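Local structure of Thiol:disulfide interchange protein DsbC (Haemophilus influenzae, 1T3B) at residues V89-M94 against R119-P124; I96-C101 against G181-V186; N112-T117 against D201-L206. The protein probably acts in the periplasm as a homodimeric thiol:disulfide interchange protein and isomerase, forming disulfide bonds in other proteins and rearranging wrongly paired ones. One frame throughout, in Å; residues are numbered along the deposited sequence.

Contact 1 of 3, residues V89-M94 against R119-P124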
ATOM      1  N   VAL A  89      -7.860   0.275  30.964  1.00 86.34           N
ATOM      2  CA  VAL A  89      -7.019  -0.916  30.883  1.00 85.23           C
ATOM      3  C   VAL A  89      -6.104  -0.793  29.669  1.00 82.92           C
ATOM      4  O   VAL A  89      -6.444  -1.265  28.583  1.00 84.03           O
ATOM      5  CB  VAL A  89      -7.882  -2.188  30.709  1.00 85.30           C
ATOM      6  CG1 VAL A  89      -7.007  -3.423  30.625  1.00 85.56           C
ATOM      7  CG2 VAL A  89      -8.848  -2.311  31.857  1.00 86.20           C
ATOM      8  N   VAL A  90      -4.942  -0.176  29.847  1.00 80.63           N
ATOM      9  CA  VAL A  90      -4.018   0.002  28.736  1.00 76.88           C
ATOM     10  C   VAL A  90      -2.833  -0.962  28.726  1.00 73.21           C
ATOM     11  O   VAL A  90      -2.260  -1.257  29.765  1.00 73.48           O
ATOM     12  CB  VAL A  90      -3.493   1.441  28.718  1.00 76.18           C
ATOM     13  CG1 VAL A  90      -4.664   2.397  28.806  1.00 76.44           C
ATOM     14  CG2 VAL A  90      -2.521   1.669  29.875  1.00 75.64           C
ATOM     15  N   THR A  91      -2.485  -1.454  27.538  1.00 68.85           N
ATOM     16  CA  THR A  91      -1.354  -2.358  27.355  1.00 67.00           C
ATOM     17  C   THR A  91      -0.150  -1.542  26.885  1.00 65.43           C
ATOM     18  O   THR A  91      -0.228  -0.811  25.902  1.00 65.21           O
ATOM     19  CB  THR A  91      -1.646  -3.421  26.306  1.00 65.11           C
ATOM     20  OG1 THR A  91      -2.852  -4.112  26.640  1.00 64.55           O
ATOM     21  CG2 THR A  91      -0.511  -4.422  26.260  1.00 63.91           C
ATOM     22  N   VAL A  92       0.969  -1.690  27.582  1.00 63.50           N
ATOM     23  CA  VAL A  92       2.181  -0.939  27.282  1.00 60.96           C
ATOM     24  C   VAL A  92       3.297  -1.830  26.786  1.00 61.04           C
ATOM     25  O   VAL A  92       3.559  -2.870  27.386  1.00 61.26           O
ATOM     26  CB  VAL A  92       2.676  -0.227  28.548  1.00 57.12           C
ATOM     27  CG1 VAL A  92       3.975   0.480  28.299  1.00 53.71           C
ATOM     28  CG2 VAL A  92       1.632   0.717  29.030  1.00 54.92           C
ATOM     29  N   PHE A  93       3.941  -1.438  25.686  1.00 61.13           N
ATOM     30  CA  PHE A  93       5.074  -2.204  25.172  1.00 62.69           C
ATOM     31  C   PHE A  93       6.280  -1.578  25.833  1.00 63.96           C
ATOM     32  O   PHE A  93       6.542  -0.390  25.705  1.00 65.07           O
ATOM     33  CB  PHE A  93       5.169  -2.130  23.655  1.00 60.83           C
ATOM     34  CG  PHE A  93       4.153  -2.978  22.950  1.00 61.00           C
ATOM     35  CD1 PHE A  93       2.863  -2.509  22.734  1.00 61.91           C
ATOM     36  CD2 PHE A  93       4.476  -4.262  22.525  1.00 59.05           C
ATOM     37  CE1 PHE A  93       1.910  -3.311  22.102  1.00 61.77           C
ATOM     38  CE2 PHE A  93       3.537  -5.065  21.899  1.00 59.12           C
ATOM     39  CZ  PHE A  93       2.251  -4.589  21.687  1.00 59.03           C
ATOM     40  N   MET A  94       7.026  -2.387  26.553  1.00 66.17           N
ATOM     41  CA  MET A  94       8.122  -1.846  27.306  1.00 69.70           C
ATOM     42  C   MET A  94       9.444  -2.568  27.128  1.00 68.81           C
ATOM     43  O   MET A  94       9.481  -3.723  26.721  1.00 68.65           O
ATOM     44  CB  MET A  94       7.672  -1.835  28.762  1.00 73.97           C
ATOM     45  CG  MET A  94       8.714  -1.494  29.757  1.00 79.46           C
ATOM     46  SD  MET A  94       8.623  -2.703  31.075  1.00 87.32           S
ATOM     47  CE  MET A  94       9.596  -3.997  30.403  1.00 82.73           C
ATOM     48  N   ARG A 119      -0.813  -3.044  31.738  1.00 70.83           N
ATOM     49  CA  ARG A 119      -0.492  -4.413  31.349  1.00 70.68           C
ATOM     50  C   ARG A 119       0.718  -4.409  30.420  1.00 70.10           C
ATOM     51  O   ARG A 119       0.654  -3.872  29.322  1.00 72.59           O
ATOM     52  CB  ARG A 119      -1.692  -5.045  30.641  1.00 72.43           C
ATOM     53  CG  ARG A 119      -3.038  -4.616  31.213  1.00 74.05           C
ATOM     54  CD  ARG A 119      -4.176  -5.495  30.714  1.00 74.83           C
ATOM     55  NE  ARG A 119      -4.205  -5.569  29.259  1.00 75.97           N
ATOM     56  CZ  ARG A 119      -5.106  -6.244  28.556  1.00 75.04           C
ATOM     57  NH1 ARG A 119      -6.068  -6.915  29.175  1.00 74.73           N
ATOM     58  NH2 ARG A 119      -5.042  -6.246  27.232  1.00 74.51           N
ATOM     59  N   TYR A 120       1.818  -5.007  30.853  1.00 69.27           N
ATOM     60  CA  TYR A 120       3.020  -5.016  30.041  1.00 68.59           C
ATOM     61  C   TYR A 120       3.203  -6.188  29.103  1.00 68.41           C
ATOM     62  O   TYR A 120       2.955  -7.342  29.444  1.00 68.65           O
ATOM     63  CB  TYR A 120       4.289  -4.949  30.899  1.00 68.36           C
ATOM     64  CG  TYR A 120       4.504  -3.697  31.710  1.00 65.78           C
ATOM     65  CD1 TYR A 120       4.631  -2.444  31.110  1.00 66.77           C
ATOM     66  CD2 TYR A 120       4.624  -3.776  33.086  1.00 65.62           C
ATOM     67  CE1 TYR A 120       4.876  -1.302  31.879  1.00 65.30           C
ATOM     68  CE2 TYR A 120       4.865  -2.649  33.851  1.00 66.40           C
ATOM     69  CZ  TYR A 120       4.989  -1.426  33.251  1.00 65.45           C
ATOM     70  OH  TYR A 120       5.205  -0.343  34.060  1.00 68.00           O
ATOM     71  N   LEU A 121       3.681  -5.841  27.917  1.00 67.94           N
ATOM     72  CA  LEU A 121       4.025  -6.763  26.860  1.00 66.57           C
ATOM     73  C   LEU A 121       5.484  -6.391  26.655  1.00 65.24           C
ATOM     74  O   LEU A 121       5.878  -5.267  26.938  1.00 64.67           O
ATOM     75  CB  LEU A 121       3.220  -6.465  25.602  1.00 66.92           C
ATOM     76  CG  LEU A 121       1.831  -7.082  25.598  1.00 68.54           C
ATOM     77  CD1 LEU A 121       1.082  -6.686  24.372  1.00 67.54           C
ATOM     78  CD2 LEU A 121       1.978  -8.586  25.648  1.00 69.64           C
ATOM     79  N   ALA A 122       6.292  -7.318  26.172  1.00 63.60           N
ATOM     80  CA  ALA A 122       7.693  -7.011  25.979  1.00 63.21           C
ATOM     81  C   ALA A 122       7.979  -6.472  24.593  1.00 64.19           C
ATOM     82  O   ALA A 122       7.326  -6.826  23.611  1.00 64.29           O
ATOM     83  CB  ALA A 122       8.547  -8.247  26.231  1.00 60.70           C
ATOM     84  N   PHE A 123       8.974  -5.605  24.520  1.00 64.56           N
ATOM     85  CA  PHE A 123       9.365  -5.066  23.249  1.00 65.82           C
ATOM     86  C   PHE A 123      10.858  -4.824  23.229  1.00 67.75           C
ATOM     87  O   PHE A 123      11.305  -3.689  23.374  1.00 68.17           O
ATOM     88  CB  PHE A 123       8.632  -3.761  22.950  1.00 65.23           C
ATOM     89  CG  PHE A 123       8.761  -3.326  21.520  1.00 67.73           C
ATOM     90  CD1 PHE A 123       7.950  -3.881  20.532  1.00 67.11           C
ATOM     91  CD2 PHE A 123       9.746  -2.418  21.143  1.00 68.60           C
ATOM     92  CE1 PHE A 123       8.119  -3.543  19.200  1.00 65.93           C
ATOM     93  CE2 PHE A 123       9.924  -2.075  19.808  1.00 68.56           C
ATOM     94  CZ  PHE A 123       9.109  -2.641  18.839  1.00 67.25           C
ATOM     95  N   PRO A 124      11.657  -5.895  23.097  1.00 69.03           N
ATOM     96  CA  PRO A 124      13.114  -5.713  23.059  1.00 71.21           C
ATOM     97  C   PRO A 124      13.555  -5.069  21.737  1.00 73.09           C
ATOM     98  O   PRO A 124      13.626  -5.717  20.687  1.00 72.51           O
ATOM     99  CB  PRO A 124      13.656  -7.131  23.265  1.00 71.49           C
ATOM    100  CG  PRO A 124      12.546  -8.011  22.828  1.00 72.29           C
ATOM    101  CD  PRO A 124      11.314  -7.307  23.324  1.00 70.68           C
TER
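Arg-119 reaches across to Thr-91 and grips its hydroxyl side-on with two nitrogens: NH2 lies 3.1 Å from Thr-91 OG1 and NE 3.3 Å from the same OG1, which sits close to the guanidinium plane. NH2 has a further partner in Asn-72. CG1 of Val-89 stands over one face of the guanidinium and also meets the shaft, 3.5 Å from Arg-119 CD. Arginine suits this partly exposed end because its methylenes pack on valine while its head collects oxygens. The chi1 of Thr-91 (-54°) divides that residue's work: OG1 serves Arg-119, and CG2, anti to the backbone N, turns to Leu-121, whose CD1 is 3.4 Å from it. Leu-121 also covers Phe-93, with CB over one face of the ring in a CH-pi contact and CD1 3.6 Å from Phe-93 CZ; leucine suits the place because one branched apolar chain can pack on both the ring and the threonine methyl.

The backbones belong to two parallel strands of the central sheet of the thioredoxin fold, joined by a beta-alpha-beta crossover through helices 99-105 and 108-113. Val-90 O accepts from Arg-119 N; Val-92 then bonds to Arg-119 and Leu-121 through its N and O, and Met-94 N to Leu-121 O. Past the strand end, Phe-123 N still bonds to Met-94 O.

On the sheet face carrying Val-92 and Tyr-120, Met-94 makes a Met-aromatic contact, its SD 4.1 Å from the Tyr-120 ring centroid and 16° off the ring normal. The flexible thioether bends at chi2 and chi3 to get there, and Trp-140 of helix 131-141 touches both residues.

Contact 2 of 3, residues I96-C101 against G181-V186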
ATOM      1  N   ILE A  96      13.404  -3.000  29.114  1.00 68.18           N
ATOM      2  CA  ILE A  96      14.042  -2.825  30.410  1.00 68.43           C
ATOM      3  C   ILE A  96      15.212  -1.871  30.439  1.00 70.21           C
ATOM      4  O   ILE A  96      15.666  -1.458  31.507  1.00 72.58           O
ATOM      5  CB  ILE A  96      14.483  -4.183  30.987  1.00 67.63           C
ATOM      6  CG1 ILE A  96      15.348  -4.924  29.973  1.00 67.49           C
ATOM      7  CG2 ILE A  96      13.272  -5.009  31.326  1.00 63.73           C
ATOM      8  CD1 ILE A  96      15.842  -6.236  30.456  1.00 66.13           C
ATOM      9  N   THR A  97      15.696  -1.510  29.266  1.00 70.06           N
ATOM     10  CA  THR A  97      16.825  -0.605  29.182  1.00 71.84           C
ATOM     11  C   THR A  97      16.359   0.756  28.675  1.00 72.49           C
ATOM     12  O   THR A  97      17.114   1.461  28.011  1.00 71.97           O
ATOM     13  CB  THR A  97      17.869  -1.155  28.204  1.00 75.07           C
ATOM     14  OG1 THR A  97      17.256  -1.347  26.914  1.00 75.12           O
ATOM     15  CG2 THR A  97      18.436  -2.477  28.716  1.00 73.29           C
ATOM     16  N   CYS A  98      15.121   1.127  28.986  1.00 71.53           N
ATOM     17  CA  CYS A  98      14.570   2.387  28.512  1.00 71.50           C
ATOM     18  C   CYS A  98      14.145   3.318  29.652  1.00 71.60           C
ATOM     19  O   CYS A  98      13.229   3.013  30.415  1.00 71.28           O
ATOM     20  CB  CYS A  98      13.415   2.080  27.541  1.00 70.78           C
ATOM     21  SG  CYS A  98      11.921   3.116  27.607  1.00 77.53           S
ATOM     22  N   HIS A  99      14.829   4.456  29.758  1.00 70.08           N
ATOM     23  CA  HIS A  99      14.572   5.451  30.801  1.00 69.85           C
ATOM     24  C   HIS A  99      13.117   5.814  31.059  1.00 69.17           C
ATOM     25  O   HIS A  99      12.691   5.907  32.214  1.00 69.39           O
ATOM     26  CB  HIS A  99      15.347   6.737  30.508  1.00 70.72           C
ATOM     27  CG  HIS A  99      15.070   7.851  31.477  1.00 73.80           C
ATOM     28  ND1 HIS A  99      14.477   9.036  31.095  1.00 73.40           N
ATOM     29  CD2 HIS A  99      15.305   7.961  32.807  1.00 74.97           C
ATOM     30  CE1 HIS A  99      14.359   9.828  32.148  1.00 73.14           C
ATOM     31  NE2 HIS A  99      14.853   9.201  33.198  1.00 75.73           N
ATOM     32  N   TYR A 100      12.359   6.031  29.991  1.00 67.59           N
ATOM     33  CA  TYR A 100      10.959   6.405  30.123  1.00 67.08           C
ATOM     34  C   TYR A 100      10.062   5.230  30.464  1.00 68.02           C
ATOM     35  O   TYR A 100       9.019   5.401  31.090  1.00 68.12           O
ATOM     36  CB  TYR A 100      10.482   7.113  28.845  1.00 68.06           C
ATOM     37  CG  TYR A 100      10.881   8.579  28.789  1.00 68.66           C
ATOM     38  CD1 TYR A 100      10.281   9.513  29.630  1.00 69.44           C
ATOM     39  CD2 TYR A 100      11.882   9.025  27.924  1.00 68.49           C
ATOM     40  CE1 TYR A 100      10.666  10.852  29.613  1.00 69.38           C
ATOM     41  CE2 TYR A 100      12.276  10.362  27.905  1.00 68.26           C
ATOM     42  CZ  TYR A 100      11.663  11.265  28.753  1.00 68.70           C
ATOM     43  OH  TYR A 100      12.050  12.578  28.744  1.00 67.83           O
ATOM     44  N   CYS A 101      10.451   4.036  30.043  1.00 67.56           N
ATOM     45  CA  CYS A 101       9.668   2.862  30.386  1.00 69.53           C
ATOM     46  C   CYS A 101       9.888   2.771  31.887  1.00 68.54           C
ATOM     47  O   CYS A 101       8.973   2.501  32.661  1.00 69.53           O
ATOM     48  CB  CYS A 101      10.227   1.613  29.714  1.00 69.78           C
ATOM     49  SG  CYS A 101      10.400   1.766  27.917  1.00 80.71           S
ATOM     50  N   GLY A 181       9.244   2.564  19.233  1.00 70.78           N
ATOM     51  CA  GLY A 181      10.048   2.958  20.374  1.00 71.00           C
ATOM     52  C   GLY A 181       9.271   2.621  21.625  1.00 69.89           C
ATOM     53  O   GLY A 181       8.136   2.151  21.536  1.00 70.01           O
ATOM     54  N   THR A 182       9.861   2.863  22.788  1.00 68.14           N
ATOM     55  CA  THR A 182       9.181   2.554  24.035  1.00 64.89           C
ATOM     56  C   THR A 182       9.348   3.646  25.075  1.00 65.78           C
ATOM     57  O   THR A 182      10.339   4.361  25.089  1.00 66.53           O
ATOM     58  CB  THR A 182       9.682   1.202  24.609  1.00 66.05           C
ATOM     59  OG1 THR A 182      11.113   1.217  24.699  1.00 64.00           O
ATOM     60  CG2 THR A 182       9.260   0.049  23.705  1.00 64.55           C
ATOM     61  N   PRO A 183       8.367   3.786  25.969  1.00 66.30           N
ATOM     62  CA  PRO A 183       7.154   2.972  26.029  1.00 65.15           C
ATOM     63  C   PRO A 183       6.147   3.347  24.955  1.00 67.48           C
ATOM     64  O   PRO A 183       6.236   4.409  24.344  1.00 68.86           O
ATOM     65  CB  PRO A 183       6.627   3.265  27.425  1.00 65.59           C
ATOM     66  CG  PRO A 183       6.999   4.681  27.603  1.00 64.36           C
ATOM     67  CD  PRO A 183       8.410   4.730  27.094  1.00 64.81           C
ATOM     68  N   SER A 184       5.184   2.462  24.730  1.00 68.72           N
ATOM     69  CA  SER A 184       4.135   2.712  23.757  1.00 67.87           C
ATOM     70  C   SER A 184       2.870   2.110  24.342  1.00 67.70           C
ATOM     71  O   SER A 184       2.790   0.904  24.518  1.00 69.63           O
ATOM     72  CB  SER A 184       4.470   2.062  22.409  1.00 68.90           C
ATOM     73  OG  SER A 184       5.616   2.652  21.818  1.00 67.35           O
ATOM     74  N   ILE A 185       1.900   2.971  24.648  1.00 67.10           N
ATOM     75  CA  ILE A 185       0.622   2.592  25.239  1.00 64.83           C
ATOM     76  C   ILE A 185      -0.453   2.283  24.202  1.00 66.96           C
ATOM     77  O   ILE A 185      -0.805   3.136  23.395  1.00 67.42           O
ATOM     78  CB  ILE A 185       0.060   3.724  26.111  1.00 62.14           C
ATOM     79  CG1 ILE A 185       1.017   4.077  27.253  1.00 60.51           C
ATOM     80  CG2 ILE A 185      -1.286   3.327  26.631  1.00 61.67           C
ATOM     81  CD1 ILE A 185       2.030   5.144  26.930  1.00 58.35           C
ATOM     82  N   VAL A 186      -0.989   1.070  24.225  1.00 68.39           N
ATOM     83  CA  VAL A 186      -2.044   0.700  23.289  1.00 70.02           C
ATOM     84  C   VAL A 186      -3.359   0.738  24.035  1.00 71.22           C
ATOM     85  O   VAL A 186      -3.558   0.024  25.009  1.00 71.02           O
ATOM     86  CB  VAL A 186      -1.846  -0.706  22.719  1.00 70.26           C
ATOM     87  CG1 VAL A 186      -3.031  -1.079  21.848  1.00 69.11           C
ATOM     88  CG2 VAL A 186      -0.566  -0.753  21.922  1.00 72.97           C
TER
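The redox-active CxxC motif at the start of helix 99-105 here faces the cis-proline loop, the pairing that marks the active site of the thioredoxin fold. Cys-98, at the N-cap position, and Cys-101, in the first turn, are joined as a disulfide with SG atoms 2.1 Å apart. Cysteine suits both positions because the pair can close into, and open from, a redox-active disulfide, and the two-residue spacing at a helix start brings the sulfurs together.

Thr-182 and Pro-183 both touch this disulfide. The cis peptide bond before Pro-183 turns the loop so that the carbonyl of Thr-182 comes to Cys-98, its O 3.2 Å from SG, while the threonine side chain meets Cys-101. Thr-182 OG1 lies between its backbone N and carbonyl carbon (chi1 53°), and this rotation leaves it 3.3 Å from Cys-101 SG, with CB of the threonine nearly as close to that sulfur. These approaches to sulfur are close packing.

Pro-183 supplies a compact apolar edge. Its CD lies 3.7 Å from Cys-101 SG and 3.6 Å from Tyr-100 CB, so the proline ring packs against the first helical turn, whereas the Tyr-100 ring leads away to meet Tyr-196. Within the loop, Ser-184 OG bonds to Gly-181 O at 2.6 Å, a short polar tie bridging the two residues that flank Thr-182 and Pro-183.

Arg-125 touches both Cys-98 and Thr-182. On the sheet, Cys-101 packs on Met-94 and Pro-183 on Val-92, both of strand 88-94; the loop runs directly into strand 184-186, which is antiparallel to 88-94, while Ile-96 rests on helix 131-141.

Contact 3 of 3, residues N112-T117 against D201-L206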
ATOM      1  N   ASN A 112      -2.348   3.541  38.613  1.00 78.62           N
ATOM      2  CA  ASN A 112      -3.287   2.678  39.309  1.00 79.35           C
ATOM      3  C   ASN A 112      -4.322   3.515  40.022  1.00 80.45           C
ATOM      4  O   ASN A 112      -5.524   3.235  39.946  1.00 80.09           O
ATOM      5  CB  ASN A 112      -2.562   1.798  40.328  1.00 79.56           C
ATOM      6  CG  ASN A 112      -2.179   0.453  39.757  1.00 80.54           C
ATOM      7  OD1 ASN A 112      -2.840  -0.055  38.853  1.00 78.21           O
ATOM      8  ND2 ASN A 112      -1.124  -0.145  40.295  1.00 83.18           N
ATOM      9  N   ASP A 113      -3.846   4.554  40.701  1.00 81.95           N
ATOM     10  CA  ASP A 113      -4.725   5.434  41.450  1.00 83.46           C
ATOM     11  C   ASP A 113      -5.575   6.361  40.595  1.00 83.59           C
ATOM     12  O   ASP A 113      -6.373   7.113  41.124  1.00 83.23           O
ATOM     13  CB  ASP A 113      -3.930   6.244  42.477  1.00 84.64           C
ATOM     14  CG  ASP A 113      -3.552   5.420  43.699  1.00 87.48           C
ATOM     15  OD1 ASP A 113      -4.390   4.599  44.143  1.00 86.66           O
ATOM     16  OD2 ASP A 113      -2.429   5.598  44.222  1.00 88.96           O
ATOM     17  N   LEU A 114      -5.401   6.325  39.278  1.00 82.54           N
ATOM     18  CA  LEU A 114      -6.226   7.146  38.387  1.00 81.32           C
ATOM     19  C   LEU A 114      -7.207   6.193  37.726  1.00 81.07           C
ATOM     20  O   LEU A 114      -7.922   6.566  36.806  1.00 80.53           O
ATOM     21  CB  LEU A 114      -5.387   7.844  37.311  1.00 80.63           C
ATOM     22  CG  LEU A 114      -4.820   9.250  37.570  1.00 80.64           C
ATOM     23  CD1 LEU A 114      -3.863   9.639  36.441  1.00 79.57           C
ATOM     24  CD2 LEU A 114      -5.953  10.265  37.670  1.00 80.11           C
ATOM     25  N   GLY A 115      -7.224   4.952  38.208  1.00 80.26           N
ATOM     26  CA  GLY A 115      -8.120   3.943  37.677  1.00 80.12           C
ATOM     27  C   GLY A 115      -7.642   3.334  36.377  1.00 79.16           C
ATOM     28  O   GLY A 115      -8.454   2.920  35.546  1.00 80.53           O
ATOM     29  N   ILE A 116      -6.326   3.275  36.187  1.00 78.06           N
ATOM     30  CA  ILE A 116      -5.775   2.704  34.962  1.00 76.92           C
ATOM     31  C   ILE A 116      -4.916   1.480  35.246  1.00 75.80           C
ATOM     32  O   ILE A 116      -3.900   1.564  35.917  1.00 75.29           O
ATOM     33  CB  ILE A 116      -4.913   3.733  34.187  1.00 76.73           C
ATOM     34  CG1 ILE A 116      -5.686   5.037  33.985  1.00 76.50           C
ATOM     35  CG2 ILE A 116      -4.527   3.166  32.827  1.00 77.14           C
ATOM     36  CD1 ILE A 116      -4.937   6.088  33.193  1.00 76.28           C
ATOM     37  N   THR A 117      -5.348   0.343  34.723  1.00 75.21           N
ATOM     38  CA  THR A 117      -4.642  -0.923  34.870  1.00 75.05           C
ATOM     39  C   THR A 117      -3.551  -1.015  33.805  1.00 74.95           C
ATOM     40  O   THR A 117      -3.852  -1.011  32.607  1.00 77.35           O
ATOM     41  CB  THR A 117      -5.600  -2.107  34.667  1.00 75.54           C
ATOM     42  OG1 THR A 117      -6.418  -2.262  35.829  1.00 77.35           O
ATOM     43  CG2 THR A 117      -4.832  -3.384  34.399  1.00 75.10           C
ATOM     44  N   ASP A 201      -1.964  12.988  32.084  1.00 86.22           N
ATOM     45  CA  ASP A 201      -2.045  13.043  30.628  1.00 85.90           C
ATOM     46  C   ASP A 201      -2.571  11.735  30.043  1.00 85.39           C
ATOM     47  O   ASP A 201      -3.434  11.751  29.164  1.00 86.81           O
ATOM     48  CB  ASP A 201      -0.672  13.370  30.036  1.00 85.24           C
ATOM     49  CG  ASP A 201      -0.133  14.694  30.523  1.00 87.47           C
ATOM     50  OD1 ASP A 201      -0.014  14.881  31.752  1.00 88.84           O
ATOM     51  OD2 ASP A 201       0.171  15.556  29.680  1.00 87.94           O
ATOM     52  N   LEU A 202      -2.068  10.603  30.528  1.00 83.74           N
ATOM     53  CA  LEU A 202      -2.529   9.324  30.012  1.00 81.69           C
ATOM     54  C   LEU A 202      -4.035   9.179  30.218  1.00 81.24           C
ATOM     55  O   LEU A 202      -4.721   8.557  29.411  1.00 81.56           O
ATOM     56  CB  LEU A 202      -1.796   8.166  30.697  1.00 80.47           C
ATOM     57  CG  LEU A 202      -2.342   6.775  30.347  1.00 79.28           C
ATOM     58  CD1 LEU A 202      -2.285   6.544  28.849  1.00 77.07           C
ATOM     59  CD2 LEU A 202      -1.541   5.711  31.062  1.00 79.61           C
ATOM     60  N   LEU A 203      -4.549   9.762  31.298  1.00 81.95           N
ATOM     61  CA  LEU A 203      -5.977   9.682  31.599  1.00 82.43           C
ATOM     62  C   LEU A 203      -6.807  10.425  30.545  1.00 83.68           C
ATOM     63  O   LEU A 203      -7.654   9.825  29.877  1.00 82.42           O
ATOM     64  CB  LEU A 203      -6.253  10.254  32.994  1.00 81.09           C
ATOM     65  CG  LEU A 203      -7.691  10.158  33.510  1.00 80.74           C
ATOM     66  CD1 LEU A 203      -8.105   8.693  33.633  1.00 79.94           C
ATOM     67  CD2 LEU A 203      -7.791  10.873  34.856  1.00 81.91           C
ATOM     68  N   ARG A 204      -6.560  11.726  30.400  1.00 84.64           N
ATOM     69  CA  ARG A 204      -7.279  12.524  29.411  1.00 86.85           C
ATOM     70  C   ARG A 204      -7.261  11.819  28.062  1.00 87.65           C
ATOM     71  O   ARG A 204      -8.306  11.445  27.534  1.00 87.62           O
ATOM     72  CB  ARG A 204      -6.636  13.894  29.265  1.00 86.64           C
ATOM     73  CG  ARG A 204      -6.759  14.771  30.488  1.00 88.66           C
ATOM     74  CD  ARG A 204      -5.845  15.961  30.336  1.00 89.20           C
ATOM     75  NE  ARG A 204      -4.871  16.050  31.418  1.00 90.24           N
ATOM     76  CZ  ARG A 204      -3.643  16.542  31.266  1.00 90.47           C
ATOM     77  NH1 ARG A 204      -3.248  16.975  30.074  1.00 89.48           N
ATOM     78  NH2 ARG A 204      -2.814  16.621  32.302  1.00 90.55           N
ATOM     79  N   ALA A 205      -6.066  11.640  27.513  1.00 87.79           N
ATOM     80  CA  ALA A 205      -5.899  10.976  26.227  1.00 88.42           C
ATOM     81  C   ALA A 205      -6.872   9.809  26.054  1.00 90.25           C
ATOM     82  O   ALA A 205      -7.372   9.551  24.954  1.00 90.49           O
ATOM     83  CB  ALA A 205      -4.465  10.484  26.091  1.00 87.48           C
ATOM     84  N   LEU A 206      -7.131   9.109  27.151  1.00 91.36           N
ATOM     85  CA  LEU A 206      -8.037   7.967  27.151  1.00 93.17           C
ATOM     86  C   LEU A 206      -9.496   8.416  27.209  1.00 94.44           C
ATOM     87  O   LEU A 206     -10.343   7.911  26.465  1.00 94.10           O
ATOM     88  CB  LEU A 206      -7.732   7.063  28.351  1.00 92.04           C
ATOM     89  CG  LEU A 206      -6.642   5.988  28.237  1.00 92.23           C
ATOM     90  CD1 LEU A 206      -6.009   5.751  29.606  1.00 90.76           C
ATOM     91  CD2 LEU A 206      -7.246   4.695  27.670  1.00 91.44           C
TER
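Leu-202 starts the contact from helix 199-208, offering CG to the end of Ile-116, whose CD1 is 3.9 Å away. One residue on, Leu-203 has the greater share. With its CG anti to the backbone N (chi1 -176°), it spreads both methyls over the facing segment: CD2 meets Leu-114 CD2 at 3.4 Å, and CD1 approaches Ile-116 CD1 at 4.1 Å.

The partners lie where helix 108-113 gives way to strand 116-122. A Schellman motif ends the helix, with Gly-115 N bonded to Asn-112 O at 3.0 Å and Ile-116 N paired with Tyr-111 O. Gly-115 is its C-prime residue, and the positive phi (79°) there is easy for a residue without a side chain. The turn places Leu-114 and Ile-116, on its two sides, so that both point to the C-terminal helix of this thioredoxin-like domain.

A further turn along that helix, Leu-206 meets Ile-116 tip to tip, CD1 to CD1, at 3.8 Å. Isoleucine suits the strand start: its extended CG1-CD1 arm reaches all three leucines, and Val-90 of the neighbouring strand 88-94 touches both Ile-116 and Leu-206.

In the fold
From the N terminus, the chain lays down strand 79-81, then strand 88-94, passes the CxxC helix and helix 108-113, and returns on strand 116-122, where contact 1 closes a loop of 24 intervening residues. Contacts 2 and 3 close much longer loops, of 79 and 83 residues, once the chain has passed helices 131-141, 145-153 and 166-177. Every pair of contacts crosses: the first segments, 89-94, 96-101 and 112-117, all precede their partners 119-124, 181-186 and 201-206, in the same order. Contact 1 joins the sheet's middle, contact 2 sets the CxxC against the loop leading into strand 184-186, and contact 3 packs helix 199-208 on the turn between helix 108-113 and strand 116-122.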